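Local coordinates for protein leucine aminopeptidase 1 (Caenorhabditis elegans, PDB 2HB6) that removes N-terminal amino acids, preferably leucine, from peptides as a two-metal aminopeptidase of the M17 family, and probably serves as a digestive enzyme, at residues L184-L189 with G253-T258; A226-P231 with E306-P311. The protein carries 1 engineered substitution. All coordinates share one frame; numbering follows the deposited sequence.

Contact 1 (L184-L189 with G253-T258). With NA (sodium ion), chain F; NA (sodium ion), chain G.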
ATOM      1  N   LEU A 184      31.103  -1.551 -12.935  1.00 21.51           N
ATOM      2  CA  LEU A 184      31.227  -0.129 -13.253  1.00 21.78           C
ATOM      3  C   LEU A 184      30.954   0.712 -12.017  1.00 22.22           C
ATOM      4  O   LEU A 184      29.856   1.270 -11.837  1.00 18.65           O
ATOM      5  CB  LEU A 184      30.328   0.276 -14.432  1.00 15.72           C
ATOM      6  CG  LEU A 184      30.701   1.633 -15.059  1.00 23.46           C
ATOM      7  CD1 LEU A 184      31.987   1.576 -15.955  1.00 18.73           C
ATOM      8  CD2 LEU A 184      29.514   2.163 -15.832  1.00 21.43           C
ATOM      9  N   THR A 185      31.963   0.768 -11.157  1.00 19.47           N
ATOM     10  CA  THR A 185      32.003   1.658 -10.009  1.00 17.73           C
ATOM     11  C   THR A 185      32.294   3.089 -10.453  1.00 15.09           C
ATOM     12  O   THR A 185      32.564   3.347 -11.641  1.00 18.83           O
ATOM     13  CB  THR A 185      33.138   1.236  -9.065  1.00 19.00           C
ATOM     14  OG1 THR A 185      34.364   1.255  -9.807  1.00 17.88           O
ATOM     15  CG2 THR A 185      32.894  -0.170  -8.513  1.00 18.20           C
ATOM     16  N   THR A 186      32.285   4.023  -9.511  1.00 17.43           N
ATOM     17  CA  THR A 186      32.691   5.399  -9.852  1.00 16.67           C
ATOM     18  C   THR A 186      34.116   5.444 -10.425  1.00 22.88           C
ATOM     19  O   THR A 186      34.360   6.144 -11.408  1.00 18.54           O
ATOM     20  CB  THR A 186      32.620   6.373  -8.668  1.00 20.86           C
ATOM     21  OG1 THR A 186      33.498   5.934  -7.624  1.00 19.46           O
ATOM     22  CG2 THR A 186      31.181   6.507  -8.122  1.00 17.13           C
ATOM     23  N   ASP A 187      35.037   4.707  -9.795  1.00 21.30           N
ATOM     24  CA  ASP A 187      36.427   4.585 -10.268  1.00 19.40           C
ATOM     25  C   ASP A 187      36.501   4.040 -11.696  1.00 16.71           C
ATOM     26  O   ASP A 187      37.298   4.523 -12.512  1.00 20.14           O
ATOM     27  CB  ASP A 187      37.234   3.653  -9.341  1.00 22.63           C
ATOM     28  CG  ASP A 187      37.503   4.274  -7.958  1.00 26.51           C
ATOM     29  OD1 ASP A 187      37.345   5.504  -7.803  1.00 24.48           O
ATOM     30  OD2 ASP A 187      37.868   3.519  -7.030  1.00 25.99           O
ATOM     31  N   ALA A 188      35.702   3.014 -11.982  1.00 19.13           N
ATOM     32  CA  ALA A 188      35.678   2.416 -13.321  1.00 16.55           C
ATOM     33  C   ALA A 188      35.125   3.398 -14.354  1.00 21.87           C
ATOM     34  O   ALA A 188      35.595   3.445 -15.490  1.00 17.84           O
ATOM     35  CB  ALA A 188      34.870   1.142 -13.320  1.00 20.37           C
ATOM     36  N   LEU A 189      34.117   4.181 -13.980  1.00 19.41           N
ATOM     37  CA  LEU A 189      33.554   5.112 -14.954  1.00 19.22           C
ATOM     38  C   LEU A 189      34.485   6.311 -15.174  1.00 18.21           C
ATOM     39  O   LEU A 189      34.589   6.806 -16.297  1.00 19.06           O
ATOM     40  CB  LEU A 189      32.133   5.565 -14.574  1.00 20.72           C
ATOM     41  CG  LEU A 189      31.415   6.529 -15.537  1.00 20.71           C
ATOM     42  CD1 LEU A 189      31.391   5.995 -16.991  1.00 14.41           C
ATOM     43  CD2 LEU A 189      29.981   6.751 -15.027  1.00 15.96           C
ATOM     44  N   GLY A 253      26.119  10.881 -14.011  1.00 20.43           N
ATOM     45  CA  GLY A 253      26.842   9.604 -13.950  1.00 20.69           C
ATOM     46  C   GLY A 253      26.690   8.926 -12.605  1.00 20.78           C
ATOM     47  O   GLY A 253      27.685   8.603 -11.940  1.00 19.78           O
ATOM     48  N   VAL A 254      25.444   8.692 -12.213  1.00 16.46           N
ATOM     49  CA  VAL A 254      25.151   7.952 -10.987  1.00 17.47           C
ATOM     50  C   VAL A 254      25.296   6.464 -11.276  1.00 18.47           C
ATOM     51  O   VAL A 254      24.426   5.846 -11.896  1.00 18.10           O
ATOM     52  CB  VAL A 254      23.740   8.306 -10.411  1.00 17.07           C
ATOM     53  CG1 VAL A 254      23.416   7.419  -9.204  1.00 17.36           C
ATOM     54  CG2 VAL A 254      23.721   9.788  -9.968  1.00 14.87           C
ATOM     55  N   VAL A 255      26.424   5.892 -10.863  1.00 18.25           N
ATOM     56  CA  VAL A 255      26.745   4.509 -11.260  1.00 18.64           C
ATOM     57  C   VAL A 255      25.770   3.501 -10.623  1.00 17.87           C
ATOM     58  O   VAL A 255      25.513   2.435 -11.174  1.00 17.66           O
ATOM     59  CB  VAL A 255      28.227   4.138 -10.946  1.00 19.11           C
ATOM     60  CG1 VAL A 255      29.171   5.068 -11.722  1.00 17.21           C
ATOM     61  CG2 VAL A 255      28.525   4.223  -9.437  1.00 19.31           C
ATOM     62  N   TYR A 256      25.221   3.877  -9.468  1.00 18.63           N
ATOM     63  CA  TYR A 256      24.086   3.178  -8.876  1.00 19.55           C
ATOM     64  C   TYR A 256      23.333   4.107  -7.937  1.00 17.61           C
ATOM     65  O   TYR A 256      23.947   4.831  -7.164  1.00 19.11           O
ATOM     66  CB  TYR A 256      24.555   1.965  -8.054  1.00 17.66           C
ATOM     67  CG  TYR A 256      23.419   1.005  -7.828  1.00 22.84           C
ATOM     68  CD1 TYR A 256      23.095   0.053  -8.799  1.00 24.77           C
ATOM     69  CD2 TYR A 256      22.637   1.075  -6.681  1.00 24.10           C
ATOM     70  CE1 TYR A 256      22.042  -0.807  -8.630  1.00 21.63           C
ATOM     71  CE2 TYR A 256      21.580   0.197  -6.487  1.00 24.36           C
ATOM     72  CZ  TYR A 256      21.298  -0.735  -7.463  1.00 20.60           C
ATOM     73  OH  TYR A 256      20.267  -1.604  -7.289  1.00 24.99           O
ATOM     74  N   ASP A 257      22.006   4.058  -7.996  1.00 20.17           N
ATOM     75  CA  ASP A 257      21.161   4.800  -7.068  1.00 22.71           C
ATOM     76  C   ASP A 257      20.299   3.843  -6.226  1.00 21.67           C
ATOM     77  O   ASP A 257      19.343   3.268  -6.740  1.00 22.10           O
ATOM     78  CB  ASP A 257      20.238   5.702  -7.874  1.00 24.75           C
ATOM     79  CG  ASP A 257      19.565   6.760  -7.028  1.00 28.90           C
ATOM     80  OD1 ASP A 257      19.872   6.920  -5.827  1.00 27.73           O
ATOM     81  OD2 ASP A 257      18.721   7.468  -7.610  1.00 40.06           O
ATOM     82  N   THR A 258      20.633   3.691  -4.945  1.00 22.00           N
ATOM     83  CA  THR A 258      19.784   2.913  -4.024  1.00 23.38           C
ATOM     84  C   THR A 258      18.560   3.740  -3.608  1.00 22.05           C
ATOM     85  O   THR A 258      17.633   3.216  -3.006  1.00 22.82           O
ATOM     86  CB  THR A 258      20.516   2.569  -2.727  1.00 24.08           C
ATOM     87  OG1 THR A 258      20.841   3.785  -2.046  1.00 25.18           O
ATOM     88  CG2 THR A 258      21.800   1.746  -2.996  1.00 20.93           C
TER
HETATM   89 NA    NA F3001      19.423   9.008  -9.824  1.00 28.09          NA
HETATM   90 NA    NA G3002      17.297   9.168  -8.065  1.00 31.52          NA
HETATM   91  O   HOH W   1      27.185   1.516 -13.036  1.00 17.83           O
HETATM   92  O   HOH W   2      14.809   8.903  -9.612  1.00 50.00           O
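Val255 packs against the methyls of Thr186 and Leu189 at the start of helix 186-199 and against the carbonyl oxygens of Leu184 and Thr185 just before it. Its CB lies 3.4 Å from Leu184 O, and its two methyls part to different neighbours. CG1, anti to the carbonyl carbon (chi1 -61°), is directed to Leu189 and sits 3.8 Å from Leu189 CD2, the two side chains running past each other in opposite directions. Val255 CG2 meets Thr186 CG2 at 3.7 Å, the two side chains crossing at about a right angle. The hydroxyl of Thr186 is engaged with Thr229 and Pro230 O, which leaves the methyl for Val255. With an alanine here both methyls are gone, and Thr186 CG2 and Leu189 CD2 would probably each lose their partner, opening a gap between the helix start and the corner.

Away from this close packing the join is looser: Leu189 CD2 stays 4.3 Å from Gly253 O, and a single water, 2.9 Å from Leu184 O and 2.7 Å from Val255 O, links those two carbonyls. Thr185 caps the helix, its OG1 accepting from Ala188 N. Beyond the corner, Asp257 OD2 bridges two sodium ions, 2.3 Å from that of chain G and 2.8 Å from that of chain F, in the site that by similarity holds two zinc ions. The contact thus sets the N-terminus of helix 186-199 against the turn between strands 246-254 and 256-257, both parallel partners of strand 297-307.

Contact 2 (A226-P231 with E306-P311); sequences AGPTPP and ENNVSP
With CG anti to the backbone N (chi1 179°) and the chain extended beyond it (chi2 167°), Glu306 carries its carboxylate out to the ring of Pro228, the two side chains crossing at about a right angle. Pro228 CD comes to 3.4 Å from Glu306 CD and is about equally near both carboxylate oxygens, while Pro228 CG is next to OE1. Asn308 ND2 reaches Glu306 OE2 on its anti side at 2.8 Å, with the acceptor close to the amide plane. The same amide uses OD1, on a lone pair in its carbonyl plane, to accept from Val309 N, and these two bonds fix its rotation. Farther along, Ala226 CB packs 3.6 Å from Ser310 OG, and Ala226 O rests 3.4 Å from Asn308 CB.

Waters make the polar connections between the two segments. One accepts from Asn308 N and lies 2.7 Å from Glu306 O, with a weak bond from Ala226 N; a second accepts from Glu306 N and donates to Thr229 O at 3.0 Å. A third donates to Glu306 OE1 at 2.8 Å and also bonds Thr229 OG1. Lys315 of a second subunit forms a salt bridge with OE2. The carboxylate thus gathers a water, an amide and a lysine, which together would probably favour an ionised Glu306, whereas Ala226 O is buried without a partner.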
ATOM      1  N   ALA A 226      28.875   8.590   0.526  1.00 23.37           N
ATOM      2  CA  ALA A 226      28.573   7.273   1.090  1.00 28.41           C
ATOM      3  C   ALA A 226      28.675   6.133   0.065  1.00 31.83           C
ATOM      4  O   ALA A 226      28.123   5.054   0.283  1.00 28.70           O
ATOM      5  CB  ALA A 226      27.195   7.280   1.709  1.00 21.81           C
ATOM      6  N   GLY A 227      29.351   6.369  -1.059  1.00 25.64           N
ATOM      7  CA  GLY A 227      29.584   5.294  -2.032  1.00 20.72           C
ATOM      8  C   GLY A 227      30.738   4.419  -1.567  1.00 20.39           C
ATOM      9  O   GLY A 227      31.577   4.875  -0.783  1.00 21.21           O
ATOM     10  N   PRO A 228      30.810   3.172  -2.068  1.00 21.45           N
ATOM     11  CA  PRO A 228      31.952   2.302  -1.749  1.00 23.63           C
ATOM     12  C   PRO A 228      33.240   2.770  -2.424  1.00 24.72           C
ATOM     13  O   PRO A 228      34.328   2.433  -1.963  1.00 23.49           O
ATOM     14  CB  PRO A 228      31.524   0.938  -2.301  1.00 26.15           C
ATOM     15  CG  PRO A 228      30.572   1.252  -3.411  1.00 22.30           C
ATOM     16  CD  PRO A 228      29.851   2.517  -2.975  1.00 19.13           C
ATOM     17  N   THR A 229      33.116   3.532  -3.510  1.00 22.00           N
ATOM     18  CA  THR A 229      34.263   4.215  -4.133  1.00 19.44           C
ATOM     19  C   THR A 229      33.903   5.701  -4.289  1.00 22.58           C
ATOM     20  O   THR A 229      32.722   6.037  -4.339  1.00 23.03           O
ATOM     21  CB  THR A 229      34.603   3.593  -5.523  1.00 19.48           C
ATOM     22  OG1 THR A 229      33.457   3.692  -6.371  1.00 19.22           O
ATOM     23  CG2 THR A 229      34.986   2.086  -5.379  1.00 21.16           C
ATOM     24  N   PRO A 230      34.910   6.599  -4.301  1.00 23.74           N
ATOM     25  CA  PRO A 230      34.600   8.024  -4.093  1.00 22.12           C
ATOM     26  C   PRO A 230      33.937   8.745  -5.264  1.00 22.59           C
ATOM     27  O   PRO A 230      34.062   8.308  -6.425  1.00 17.70           O
ATOM     28  CB  PRO A 230      35.972   8.648  -3.769  1.00 25.23           C
ATOM     29  CG  PRO A 230      36.960   7.735  -4.354  1.00 30.69           C
ATOM     30  CD  PRO A 230      36.364   6.355  -4.385  1.00 21.14           C
ATOM     31  N   PRO A 231      33.240   9.854  -4.964  1.00 23.38           N
ATOM     32  CA  PRO A 231      32.649  10.651  -6.027  1.00 21.69           C
ATOM     33  C   PRO A 231      33.743  11.326  -6.876  1.00 23.17           C
ATOM     34  O   PRO A 231      34.886  11.460  -6.429  1.00 22.54           O
ATOM     35  CB  PRO A 231      31.833  11.706  -5.259  1.00 18.63           C
ATOM     36  CG  PRO A 231      32.517  11.823  -3.929  1.00 17.26           C
ATOM     37  CD  PRO A 231      32.975  10.429  -3.625  1.00 21.38           C
ATOM     38  N   GLU A 306      28.207   7.266  -6.593  1.00 15.18           N
ATOM     39  CA  GLU A 306      27.243   6.237  -6.231  1.00 19.45           C
ATOM     40  C   GLU A 306      26.444   6.714  -5.022  1.00 21.92           C
ATOM     41  O   GLU A 306      27.024   7.157  -4.033  1.00 19.49           O
ATOM     42  CB  GLU A 306      27.942   4.903  -5.906  1.00 18.23           C
ATOM     43  CG  GLU A 306      26.927   3.808  -5.508  1.00 19.31           C
ATOM     44  CD  GLU A 306      27.509   2.398  -5.469  1.00 25.90           C
ATOM     45  OE1 GLU A 306      28.489   2.122  -6.205  1.00 21.46           O
ATOM     46  OE2 GLU A 306      26.968   1.565  -4.694  1.00 17.44           O
ATOM     47  N   ASN A 307      25.117   6.624  -5.115  1.00 19.77           N
ATOM     48  CA  ASN A 307      24.214   7.086  -4.049  1.00 21.94           C
ATOM     49  C   ASN A 307      23.811   5.874  -3.199  1.00 22.82           C
ATOM     50  O   ASN A 307      23.022   5.040  -3.638  1.00 24.49           O
ATOM     51  CB  ASN A 307      22.964   7.713  -4.698  1.00 21.34           C
ATOM     52  CG  ASN A 307      22.111   8.492  -3.713  1.00 28.04           C
ATOM     53  OD1 ASN A 307      22.609   9.018  -2.723  1.00 25.28           O
ATOM     54  ND2 ASN A 307      20.810   8.566  -3.988  1.00 25.00           N
ATOM     55  N   ASN A 308      24.392   5.749  -2.011  1.00 20.00           N
ATOM     56  CA  ASN A 308      24.216   4.544  -1.208  1.00 21.22           C
ATOM     57  C   ASN A 308      23.924   4.941   0.253  1.00 23.41           C
ATOM     58  O   ASN A 308      23.683   6.109   0.555  1.00 22.71           O
ATOM     59  CB  ASN A 308      25.460   3.634  -1.330  1.00 22.45           C
ATOM     60  CG  ASN A 308      25.125   2.135  -1.257  1.00 30.21           C
ATOM     61  OD1 ASN A 308      24.452   1.665  -0.325  1.00 25.61           O
ATOM     62  ND2 ASN A 308      25.626   1.376  -2.228  1.00 26.05           N
ATOM     63  N   VAL A 309      23.929   3.964   1.145  1.00 24.05           N
ATOM     64  CA  VAL A 309      23.302   4.095   2.459  1.00 26.06           C
ATOM     65  C   VAL A 309      24.339   3.799   3.540  1.00 25.62           C
ATOM     66  O   VAL A 309      24.904   2.704   3.582  1.00 23.40           O
ATOM     67  CB  VAL A 309      22.107   3.094   2.608  1.00 27.77           C
ATOM     68  CG1 VAL A 309      21.599   3.065   4.055  1.00 26.62           C
ATOM     69  CG2 VAL A 309      20.973   3.446   1.634  1.00 26.56           C
ATOM     70  N   SER A 310      24.577   4.781   4.409  1.00 21.30           N
ATOM     71  CA  SER A 310      25.460   4.615   5.562  1.00 23.87           C
ATOM     72  C   SER A 310      25.218   5.782   6.536  1.00 19.95           C
ATOM     73  O   SER A 310      24.545   6.751   6.172  1.00 19.57           O
ATOM     74  CB  SER A 310      26.920   4.592   5.107  1.00 25.81           C
ATOM     75  OG  SER A 310      27.413   5.914   5.041  1.00 21.74           O
ATOM     76  N   PRO A 311      25.747   5.692   7.776  1.00 22.14           N
ATOM     77  CA  PRO A 311      25.540   6.774   8.750  1.00 23.76           C
ATOM     78  C   PRO A 311      26.055   8.139   8.311  1.00 27.09           C
ATOM     79  O   PRO A 311      25.636   9.154   8.878  1.00 22.15           O
ATOM     80  CB  PRO A 311      26.315   6.303   9.983  1.00 23.87           C
ATOM     81  CG  PRO A 311      26.376   4.812   9.836  1.00 26.85           C
ATOM     82  CD  PRO A 311      26.510   4.570   8.362  1.00 22.05           C
TER
HETATM   83  O   HOH W   3      26.446   7.925  -1.545  1.00 20.81           O
HETATM   84  O   HOH W   4      30.466   7.928  -4.875  1.00 18.13           O
HETATM   85  O   HOH W   5      30.927   3.059  -7.078  1.00 20.85           O

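Contacts 1 and 2 lie about 10 Å apart, centre to centre, on the same side of the chain's centre and within the M17 catalytic domain. Their segments alternate along the chain, 184-189, 226-231, 253-258 and 306-311, and both contacts reach one mixed sheet, in which strand 297-307 neighbours strands 246-254 and 256-257. They touch directly: Asp257 OD1 is 2.6 Å from Asn307 ND2, a probable hydrogen bond that places Asn307 behind a metal ligand, as a second-shell residue. Both contacts also meet a second subunit, and contact 2 a third, so the metal-binding strand end at Asp257 lies close to a subunit interface of the hexamer.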